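Local coordinates for uncharacterized protein (Bacteroides cellulosilyticus, PDB 5JVK) that probably hydrolyses O-glycosidic bonds, as a family 39 glycoside hydrolase of a gut symbiont, at residues 103-111 against 368-378; 120-130 against 399-409. One frame throughout, in Å; residues are numbered along the deposited sequence.

Interaction 1: residues 103-111 against 368-378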
loop_
_atom_site.group_PDB
_atom_site.type_symbol
_atom_site.label_atom_id
_atom_site.label_comp_id
_atom_site.label_asym_id
_atom_site.label_seq_id
_atom_site.Cartn_x
_atom_site.Cartn_y
_atom_site.Cartn_z
ATOM N N PRO A 103 -8.988 -2.543 6.808
ATOM C CA PRO A 103 -9.461 -2.097 5.494
ATOM C C PRO A 103 -9.289 -3.137 4.388
ATOM O O PRO A 103 -8.171 -3.558 4.094
ATOM C CB PRO A 103 -8.602 -0.862 5.213
ATOM C CG PRO A 103 -8.279 -0.332 6.559
ATOM C CD PRO A 103 -8.087 -1.545 7.420
ATOM N N LEU A 104 -10.411 -3.528 3.789
ATOM C CA LEU A 104 -10.454 -4.505 2.702
ATOM C C LEU A 104 -9.965 -3.941 1.365
ATOM O O LEU A 104 -9.725 -4.712 0.434
ATOM C CB LEU A 104 -11.876 -5.055 2.539
ATOM C CG LEU A 104 -12.460 -5.795 3.752
ATOM C CD1 LEU A 104 -13.944 -6.070 3.560
ATOM C CD2 LEU A 104 -11.711 -7.095 4.020
ATOM N N ASP A 105 -9.838 -2.612 1.270
ATOM C CA ASP A 105 -9.307 -1.937 0.075
ATOM C C ASP A 105 -7.823 -1.538 0.160
ATOM O O ASP A 105 -7.259 -1.087 -0.837
ATOM C CB ASP A 105 -10.177 -0.718 -0.305
ATOM C CG ASP A 105 -10.269 0.338 0.799
ATOM O OD1 ASP A 105 -9.828 0.091 1.943
ATOM O OD2 ASP A 105 -10.815 1.423 0.519
ATOM N N MET A 106 -7.196 -1.705 1.326
ATOM C CA MET A 106 -5.766 -1.415 1.479
ATOM C C MET A 106 -4.931 -2.611 1.044
ATOM O O MET A 106 -5.022 -3.681 1.643
ATOM C CB MET A 106 -5.411 -1.040 2.928
ATOM C CG MET A 106 -5.728 0.404 3.290
ATOM S SD MET A 106 -5.105 0.936 4.900
ATOM C CE MET A 106 -3.332 0.773 4.686
ATOM N N GLY A 107 -4.120 -2.418 0.006
ATOM C CA GLY A 107 -3.151 -3.415 -0.443
ATOM C C GLY A 107 -1.747 -2.843 -0.441
ATOM O O GLY A 107 -1.565 -1.640 -0.255
ATOM N N VAL A 108 -0.756 -3.705 -0.658
ATOM C CA VAL A 108 0.640 -3.277 -0.777
ATOM C C VAL A 108 1.418 -4.203 -1.719
ATOM O O VAL A 108 1.240 -5.418 -1.690
ATOM C CB VAL A 108 1.326 -3.199 0.610
ATOM C CG1 VAL A 108 1.443 -4.573 1.264
ATOM C CG2 VAL A 108 2.691 -2.526 0.506
ATOM N N CYS A 109 2.273 -3.618 -2.556
ATOM C CA CYS A 109 3.114 -4.389 -3.478
ATOM C C CYS A 109 4.297 -4.967 -2.718
ATOM O O CYS A 109 4.993 -4.239 -2.010
ATOM C CB CYS A 109 3.597 -3.515 -4.635
ATOM S SG CYS A 109 2.256 -3.003 -5.734
ATOM N N VAL A 110 4.513 -6.274 -2.868
ATOM C CA VAL A 110 5.519 -7.010 -2.099
ATOM C C VAL A 110 6.429 -7.810 -3.032
ATOM O O VAL A 110 5.976 -8.730 -3.719
ATOM C CB VAL A 110 4.865 -7.985 -1.090
ATOM C CG1 VAL A 110 5.920 -8.603 -0.177
ATOM C CG2 VAL A 110 3.794 -7.276 -0.270
ATOM N N HIS A 111 7.709 -7.449 -3.044
ATOM C CA HIS A 111 8.739 -8.249 -3.705
ATOM C C HIS A 111 9.214 -9.336 -2.733
ATOM O O HIS A 111 8.991 -9.213 -1.523
ATOM C CB HIS A 111 9.914 -7.369 -4.126
ATOM C CG HIS A 111 9.534 -6.271 -5.067
ATOM N ND1 HIS A 111 9.107 -6.510 -6.355
ATOM C CD2 HIS A 111 9.509 -4.929 -4.908
ATOM C CE1 HIS A 111 8.841 -5.362 -6.950
ATOM N NE2 HIS A 111 9.077 -4.386 -6.093
ATOM N N TYR A 368 -15.100 6.507 -2.982
ATOM C CA TYR A 368 -14.969 5.045 -3.076
ATOM C C TYR A 368 -15.383 4.494 -4.437
ATOM O O TYR A 368 -16.509 4.708 -4.885
ATOM C CB TYR A 368 -15.761 4.315 -1.983
ATOM C CG TYR A 368 -15.488 2.822 -1.981
ATOM C CD1 TYR A 368 -14.267 2.324 -1.529
ATOM C CD2 TYR A 368 -16.433 1.909 -2.465
ATOM C CE1 TYR A 368 -13.997 0.962 -1.542
ATOM C CE2 TYR A 368 -16.174 0.543 -2.480
ATOM C CZ TYR A 368 -14.952 0.075 -2.018
ATOM O OH TYR A 368 -14.679 -1.272 -2.024
ATOM N N MET A 369 -14.449 3.800 -5.085
ATOM C CA MET A 369 -14.718 3.103 -6.347
ATOM C C MET A 369 -13.890 1.829 -6.547
ATOM O O MET A 369 -14.416 0.847 -7.064
ATOM C CB MET A 369 -14.574 4.063 -7.542
ATOM C CG MET A 369 -13.164 4.547 -7.840
ATOM S SD MET A 369 -12.371 3.612 -9.162
ATOM C CE MET A 369 -10.683 4.202 -9.049
ATOM N N SER A 370 -12.615 1.836 -6.148
ATOM C CA SER A 370 -11.744 0.666 -6.283
ATOM C C SER A 370 -11.840 -0.255 -5.062
ATOM O O SER A 370 -11.850 0.230 -3.927
ATOM C CB SER A 370 -10.291 1.111 -6.468
ATOM O OG SER A 370 -9.444 0.001 -6.713
ATOM N N PRO A 371 -11.900 -1.588 -5.286
ATOM C CA PRO A 371 -11.825 -2.542 -4.173
ATOM C C PRO A 371 -10.398 -2.882 -3.721
ATOM O O PRO A 371 -10.237 -3.656 -2.781
ATOM C CB PRO A 371 -12.511 -3.784 -4.743
ATOM C CG PRO A 371 -12.200 -3.733 -6.196
ATOM C CD PRO A 371 -12.148 -2.276 -6.570
ATOM N N GLY A 372 -9.379 -2.330 -4.383
ATOM C CA GLY A 372 -7.989 -2.612 -4.032
ATOM C C GLY A 372 -7.027 -1.538 -4.510
ATOM O O GLY A 372 -6.733 -1.446 -5.703
ATOM N N VAL A 373 -6.546 -0.729 -3.570
ATOM C CA VAL A 373 -5.534 0.285 -3.832
ATOM C C VAL A 373 -4.225 -0.196 -3.219
ATOM O O VAL A 373 -4.086 -0.230 -1.994
ATOM C CB VAL A 373 -5.953 1.650 -3.250
ATOM C CG1 VAL A 373 -4.853 2.688 -3.437
ATOM C CG2 VAL A 373 -7.257 2.107 -3.894
ATOM N N PHE A 374 -3.275 -0.560 -4.081
ATOM C CA PHE A 374 -2.033 -1.211 -3.666
ATOM C C PHE A 374 -0.866 -0.226 -3.625
ATOM O O PHE A 374 -0.471 0.316 -4.659
ATOM C CB PHE A 374 -1.694 -2.364 -4.612
ATOM C CG PHE A 374 -2.644 -3.522 -4.525
ATOM C CD1 PHE A 374 -2.270 -4.702 -3.890
ATOM C CD2 PHE A 374 -3.916 -3.442 -5.089
ATOM C CE1 PHE A 374 -3.143 -5.776 -3.819
ATOM C CE2 PHE A 374 -4.797 -4.509 -5.012
ATOM C CZ PHE A 374 -4.408 -5.680 -4.379
ATOM N N TRP A 375 -0.316 -0.004 -2.432
ATOM C CA TRP A 375 0.842 0.865 -2.271
ATOM C C TRP A 375 2.081 0.225 -2.885
ATOM O O TRP A 375 2.374 -0.940 -2.604
ATOM C CB TRP A 375 1.113 1.157 -0.795
ATOM C CG TRP A 375 2.339 1.996 -0.574
ATOM C CD1 TRP A 375 3.613 1.551 -0.362
ATOM C CD2 TRP A 375 2.406 3.424 -0.561
ATOM N NE1 TRP A 375 4.468 2.615 -0.214
ATOM C CE2 TRP A 375 3.753 3.777 -0.330
ATOM C CE3 TRP A 375 1.457 4.441 -0.715
ATOM C CZ2 TRP A 375 4.174 5.104 -0.245
ATOM C CZ3 TRP A 375 1.877 5.761 -0.632
ATOM C CH2 TRP A 375 3.224 6.080 -0.396
ATOM N N TYR A 376 2.798 0.984 -3.715
ATOM C CA TYR A 376 4.110 0.571 -4.205
ATOM C C TYR A 376 5.183 1.318 -3.407
ATOM O O TYR A 376 5.220 2.544 -3.465
ATOM C CB TYR A 376 4.287 0.853 -5.702
ATOM C CG TYR A 376 5.547 0.204 -6.221
ATOM C CD1 TYR A 376 5.536 -1.118 -6.656
ATOM C CD2 TYR A 376 6.765 0.888 -6.215
ATOM C CE1 TYR A 376 6.696 -1.735 -7.099
ATOM C CE2 TYR A 376 7.933 0.280 -6.658
ATOM C CZ TYR A 376 7.893 -1.032 -7.098
ATOM O OH TYR A 376 9.039 -1.646 -7.541
ATOM N N ASP A 377 6.043 0.634 -2.644
ATOM C CA ASP A 377 5.972 -0.800 -2.322
ATOM C C ASP A 377 6.294 -0.987 -0.835
ATOM O O ASP A 377 6.485 0.000 -0.116
ATOM C CB ASP A 377 6.893 -1.628 -3.244
ATOM C CG ASP A 377 8.364 -1.214 -3.175
ATOM O OD1 ASP A 377 8.728 -0.260 -2.451
ATOM O OD2 ASP A 377 9.169 -1.863 -3.872
ATOM N N PHE A 378 6.330 -2.235 -0.368
ATOM C CA PHE A 378 6.454 -2.499 1.066
ATOM C C PHE A 378 7.834 -2.172 1.622
ATOM O O PHE A 378 7.945 -1.472 2.629
ATOM C CB PHE A 378 6.097 -3.947 1.401
ATOM C CG PHE A 378 6.018 -4.206 2.876
ATOM C CD1 PHE A 378 6.931 -5.045 3.504
ATOM C CD2 PHE A 378 5.054 -3.562 3.651
ATOM C CE1 PHE A 378 6.861 -5.263 4.869
ATOM C CE2 PHE A 378 4.985 -3.773 5.017
ATOM C CZ PHE A 378 5.889 -4.626 5.626
HETATM O O HOH W 1 -10.392 2.036 -2.268
#
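The F374 ring has G107 CA over one face, 4.2 Å from its centroid, a CH-pi contact that suits glycine, since a side chain there would run into the ring. Y376 carries D377 CB over one face and C109 SG at its edge, a sulfur-aromatic contact. At the in-plane edge of H111, NE2 donates to Y376 OH over 3.1 Å, the two rings being nearly perpendicular, and the carboxylate of D377 lies beside the same edge. V108 CG2 meets the edge of the F378 ring and its CB.

Strands 106-109 and 373-375, first and last of the eight-stranded barrel, pair in parallel and close it. C109 N to W375 O is short at 2.7 Å and nearly straight (177°), whereas W375 N approaches G107 O from above the carbonyl plane. Beyond the strands, F378 N reaches C109 O. At the other end a water bridges D105 OD2 and S370 O, while D105 OD1 pairs with R365. The closure thus rests on backbone bonds within a buried seam, and the polar H111, Y376 and D377 gather at its C-terminal end, where a glycerol, probably from the crystallisation liquor, lies near H111, consistent with a pocket at the barrel mouth.

Interaction 2: residues 120-130 against 399-409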
loop_
_atom_site.group_PDB
_atom_site.type_symbol
_atom_site.label_atom_id
_atom_site.label_comp_id
_atom_site.label_asym_id
_atom_site.label_seq_id
_atom_site.Cartn_x
_atom_site.Cartn_y
_atom_site.Cartn_z
ATOM N N LYS A 120 8.177 -13.341 8.774
ATOM C CA LYS A 120 8.575 -12.045 9.338
ATOM C C LYS A 120 8.037 -10.876 8.518
ATOM O O LYS A 120 7.455 -9.947 9.074
ATOM C CB LYS A 120 10.102 -11.944 9.444
ATOM C CG LYS A 120 10.600 -10.674 10.127
ATOM C CD LYS A 120 12.022 -10.811 10.655
ATOM C CE LYS A 120 13.057 -10.948 9.547
ATOM N NZ LYS A 120 13.178 -9.719 8.718
ATOM N N THR A 121 8.242 -10.932 7.203
ATOM C CA THR A 121 7.755 -9.897 6.283
ATOM C C THR A 121 6.227 -9.769 6.337
ATOM O O THR A 121 5.710 -8.654 6.375
ATOM C CB THR A 121 8.251 -10.144 4.832
ATOM O OG1 THR A 121 9.665 -9.915 4.768
ATOM C CG2 THR A 121 7.565 -9.221 3.822
ATOM N N PHE A 122 5.518 -10.898 6.363
ATOM C CA PHE A 122 4.045 -10.880 6.410
ATOM C C PHE A 122 3.462 -10.511 7.770
ATOM O O PHE A 122 2.328 -10.037 7.838
ATOM C CB PHE A 122 3.442 -12.186 5.879
ATOM C CG PHE A 122 3.206 -12.159 4.400
ATOM C CD1 PHE A 122 4.264 -12.307 3.512
ATOM C CD2 PHE A 122 1.934 -11.920 3.894
ATOM C CE1 PHE A 122 4.050 -12.251 2.143
ATOM C CE2 PHE A 122 1.714 -11.865 2.529
ATOM C CZ PHE A 122 2.772 -12.030 1.651
ATOM N N ARG A 123 4.227 -10.724 8.837
ATOM C CA ARG A 123 3.876 -10.199 10.160
ATOM C C ARG A 123 3.967 -8.667 10.160
ATOM O O ARG A 123 3.122 -7.991 10.750
ATOM C CB ARG A 123 4.798 -10.798 11.228
ATOM C CG ARG A 123 4.420 -10.491 12.672
ATOM C CD ARG A 123 5.311 -11.276 13.630
ATOM N NE ARG A 123 5.559 -10.562 14.887
ATOM C CZ ARG A 123 6.528 -10.854 15.763
ATOM N NH1 ARG A 123 7.377 -11.864 15.555
ATOM N NH2 ARG A 123 6.654 -10.123 16.871
ATOM N N LEU A 124 4.990 -8.133 9.490
ATOM C CA LEU A 124 5.158 -6.684 9.342
ATOM C C LEU A 124 4.101 -6.067 8.417
ATOM O O LEU A 124 3.655 -4.947 8.658
ATOM C CB LEU A 124 6.570 -6.349 8.846
ATOM C CG LEU A 124 7.706 -6.672 9.825
ATOM C CD1 LEU A 124 9.037 -6.823 9.110
ATOM C CD2 LEU A 124 7.808 -5.609 10.905
ATOM N N ILE A 125 3.710 -6.794 7.369
ATOM C CA ILE A 125 2.610 -6.374 6.490
ATOM C C ILE A 125 1.283 -6.331 7.255
ATOM O O ILE A 125 0.497 -5.398 7.068
ATOM C CB ILE A 125 2.481 -7.282 5.235
ATOM C CG1 ILE A 125 3.693 -7.090 4.312
ATOM C CG2 ILE A 125 1.200 -6.975 4.455
ATOM C CD1 ILE A 125 3.944 -8.236 3.351
ATOM N N ARG A 126 1.045 -7.334 8.103
ATOM C CA ARG A 126 -0.178 -7.414 8.919
ATOM C C ARG A 126 -0.336 -6.223 9.867
ATOM O O ARG A 126 -1.415 -5.634 9.948
ATOM C CB ARG A 126 -0.217 -8.729 9.719
ATOM C CG ARG A 126 -1.319 -8.837 10.773
ATOM C CD ARG A 126 -2.715 -8.707 10.185
ATOM N NE ARG A 126 -3.743 -8.745 11.228
ATOM C CZ ARG A 126 -4.048 -7.739 12.056
ATOM N NH1 ARG A 126 -3.416 -6.564 11.989
ATOM N NH2 ARG A 126 -5.008 -7.907 12.963
ATOM N N MET A 127 0.735 -5.879 10.578
ATOM C CA MET A 127 0.701 -4.778 11.550
ATOM C C MET A 127 0.579 -3.386 10.905
ATOM O O MET A 127 0.244 -2.420 11.591
ATOM C CB MET A 127 1.925 -4.841 12.477
ATOM C CG MET A 127 1.912 -6.032 13.424
ATOM S SD MET A 127 3.279 -6.029 14.606
ATOM C CE MET A 127 4.667 -6.373 13.528
ATOM N N ALA A 128 0.869 -3.284 9.606
ATOM C CA ALA A 128 0.606 -2.062 8.831
ATOM C C ALA A 128 -0.873 -1.896 8.447
ATOM O O ALA A 128 -1.270 -0.821 7.991
ATOM C CB ALA A 128 1.471 -2.029 7.581
ATOM N N GLY A 129 -1.668 -2.960 8.600
ATOM C CA GLY A 129 -3.120 -2.912 8.407
ATOM C C GLY A 129 -3.618 -3.404 7.058
ATOM O O GLY A 129 -4.817 -3.356 6.796
ATOM N N PHE A 130 -2.717 -3.891 6.206
ATOM C CA PHE A 130 -3.085 -4.318 4.855
ATOM C C PHE A 130 -3.828 -5.656 4.857
ATOM O O PHE A 130 -3.534 -6.538 5.670
ATOM C CB PHE A 130 -1.842 -4.430 3.970
ATOM C CG PHE A 130 -1.107 -3.129 3.782
ATOM C CD1 PHE A 130 -1.611 -2.144 2.935
ATOM C CD2 PHE A 130 0.099 -2.892 4.440
ATOM C CE1 PHE A 130 -0.935 -0.944 2.757
ATOM C CE2 PHE A 130 0.782 -1.697 4.265
ATOM C CZ PHE A 130 0.266 -0.720 3.421
ATOM N N PHE A 399 14.887 -3.672 7.274
ATOM C CA PHE A 399 13.587 -3.841 7.949
ATOM C C PHE A 399 13.265 -2.773 9.015
ATOM O O PHE A 399 12.356 -2.954 9.825
ATOM C CB PHE A 399 13.432 -5.275 8.489
ATOM C CG PHE A 399 13.457 -6.329 7.412
ATOM C CD1 PHE A 399 12.272 -6.783 6.837
ATOM C CD2 PHE A 399 14.664 -6.859 6.961
ATOM C CE1 PHE A 399 12.293 -7.751 5.837
ATOM C CE2 PHE A 399 14.690 -7.826 5.960
ATOM C CZ PHE A 399 13.502 -8.271 5.398
ATOM N N SER A 400 13.974 -1.644 8.975
ATOM C CA SER A 400 13.701 -0.516 9.859
ATOM C C SER A 400 12.511 0.253 9.281
ATOM O O SER A 400 12.518 0.569 8.091
ATOM C CB SER A 400 14.924 0.400 9.940
ATOM O OG SER A 400 14.708 1.473 10.832
ATOM N N PRO A 401 11.487 0.551 10.106
ATOM C CA PRO A 401 10.314 1.260 9.586
ATOM C C PRO A 401 10.587 2.737 9.307
ATOM O O PRO A 401 11.269 3.400 10.094
ATOM C CB PRO A 401 9.283 1.105 10.708
ATOM C CG PRO A 401 10.101 1.006 11.945
ATOM C CD PRO A 401 11.354 0.272 11.549
ATOM N N LYS A 402 10.076 3.219 8.177
ATOM C CA LYS A 402 10.065 4.644 7.853
ATOM C C LYS A 402 8.756 5.231 8.401
ATOM O O LYS A 402 7.857 4.466 8.769
ATOM C CB LYS A 402 10.168 4.839 6.339
ATOM C CG LYS A 402 11.479 4.335 5.741
ATOM C CD LYS A 402 11.371 4.091 4.245
ATOM C CE LYS A 402 11.091 5.376 3.484
ATOM N NZ LYS A 402 11.096 5.171 2.011
ATOM N N PRO A 403 8.640 6.577 8.479
ATOM C CA PRO A 403 7.391 7.198 8.959
ATOM C C PRO A 403 6.112 6.758 8.228
ATOM O O PRO A 403 5.048 6.706 8.846
ATOM C CB PRO A 403 7.639 8.691 8.733
ATOM C CG PRO A 403 9.110 8.839 8.867
ATOM C CD PRO A 403 9.693 7.591 8.266
ATOM N N SER A 404 6.226 6.446 6.935
ATOM C CA SER A 404 5.095 5.980 6.133
ATOM C C SER A 404 4.467 4.684 6.644
ATOM O O SER A 404 3.263 4.468 6.468
ATOM C CB SER A 404 5.506 5.823 4.667
ATOM O OG SER A 404 6.616 4.958 4.542
ATOM N N TYR A 405 5.276 3.829 7.269
ATOM C CA TYR A 405 4.769 2.624 7.919
ATOM C C TYR A 405 3.803 2.977 9.048
ATOM O O TYR A 405 2.708 2.419 9.130
ATOM C CB TYR A 405 5.913 1.770 8.472
ATOM C CG TYR A 405 5.433 0.451 9.020
ATOM C CD1 TYR A 405 4.929 0.354 10.319
ATOM C CD2 TYR A 405 5.452 -0.697 8.235
ATOM C CE1 TYR A 405 4.466 -0.850 10.820
ATOM C CE2 TYR A 405 4.998 -1.908 8.731
ATOM C CZ TYR A 405 4.503 -1.978 10.023
ATOM O OH TYR A 405 4.048 -3.173 10.512
ATOM N N GLN A 406 4.233 3.886 9.922
ATOM C CA GLN A 406 3.418 4.354 11.044
ATOM C C GLN A 406 2.105 4.951 10.541
ATOM O O GLN A 406 1.038 4.647 11.075
ATOM C CB GLN A 406 4.179 5.407 11.858
ATOM C CG GLN A 406 3.523 5.795 13.180
ATOM C CD GLN A 406 3.792 4.812 14.309
ATOM O OE1 GLN A 406 4.755 4.046 14.277
ATOM N NE2 GLN A 406 2.936 4.843 15.327
ATOM N N ALA A 407 2.200 5.801 9.521
ATOM C CA ALA A 407 1.023 6.434 8.913
ATOM C C ALA A 407 0.033 5.420 8.342
ATOM O O ALA A 407 -1.174 5.615 8.453
ATOM C CB ALA A 407 1.450 7.417 7.832
ATOM N N ALA A 408 0.548 4.346 7.742
ATOM C CA ALA A 408 -0.283 3.264 7.200
ATOM C C ALA A 408 -1.049 2.505 8.289
ATOM O O ALA A 408 -2.247 2.250 8.152
ATOM C CB ALA A 408 0.570 2.295 6.392
ATOM N N ALA A 409 -0.351 2.141 9.361
ATOM C CA ALA A 409 -0.969 1.432 10.486
ATOM C C ALA A 409 -2.052 2.273 11.158
ATOM O O ALA A 409 -3.137 1.766 11.470
ATOM C CB ALA A 409 0.087 1.023 11.502
#
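Y405 and A128 meet where two helices of the (beta/alpha)8 barrel lie side by side on its outer wall: helix 118-127, which follows the first strand, and helix 403-415, which follows the last. Their short segments run at 57° with axes 10.5 Å apart, so a long side chain, Y405, spans the gap, while alanines suit the end where the backbones converge to 4.2 Å between A128 CA and A409 CA.

The one hydrogen bond between the segments is given by Y405. With CG anti to the backbone N (chi1 -174°), its ring extends across to helix 118-127, and OH donates to L124 O on a lone pair in the carbonyl plane. This carbonyl lies in the last turn, where its bond from A128 N is weak, so the phenol supplies a second donor to a buried oxygen. Backbone bonds also end this helix, in a Schellman motif at G129, whose positive phi suits a residue without a side chain.

Apolar packing accompanies the tyrosine bond: A128 CB rests 3.7 Å from Y405 CE2, and F130 CZ meets A408 CB. A409 CB comes close to the backbone at M127 O.

A cation-pi contact lies at the N-terminal end of the segment 120-130. K120, bent at chi3 and chi4, brings its ammonium over the F399 ring while also forming a salt bridge with D115; T121 OG1 lies at the ring's edge and L124 CD1 touches F399 CD1. K120 NZ stands 3.4 Å from the F399 centroid, only 2° off the ring normal.

The centres of interactions 1 and 2 lie 13 Å apart, in two layers of one (beta/alpha)8 barrel: interaction 1 closes the inner sheet and interaction 2 joins the helices outside it. Along the chain the order is 103-111, 120-130, 368-378, 399-409, so each interaction pairs an early segment with a late one, and strand 106-109 and strand 373-375 are each followed by the helix of interaction 2. The layers touch directly: F130 CE1 packs against M106 CE, and F378 CZ against the backbone of helix 118-127 at L124 and I125. First and last strand-helix units are therefore joined at both levels, bringing the two ends of the barrel's sequence together.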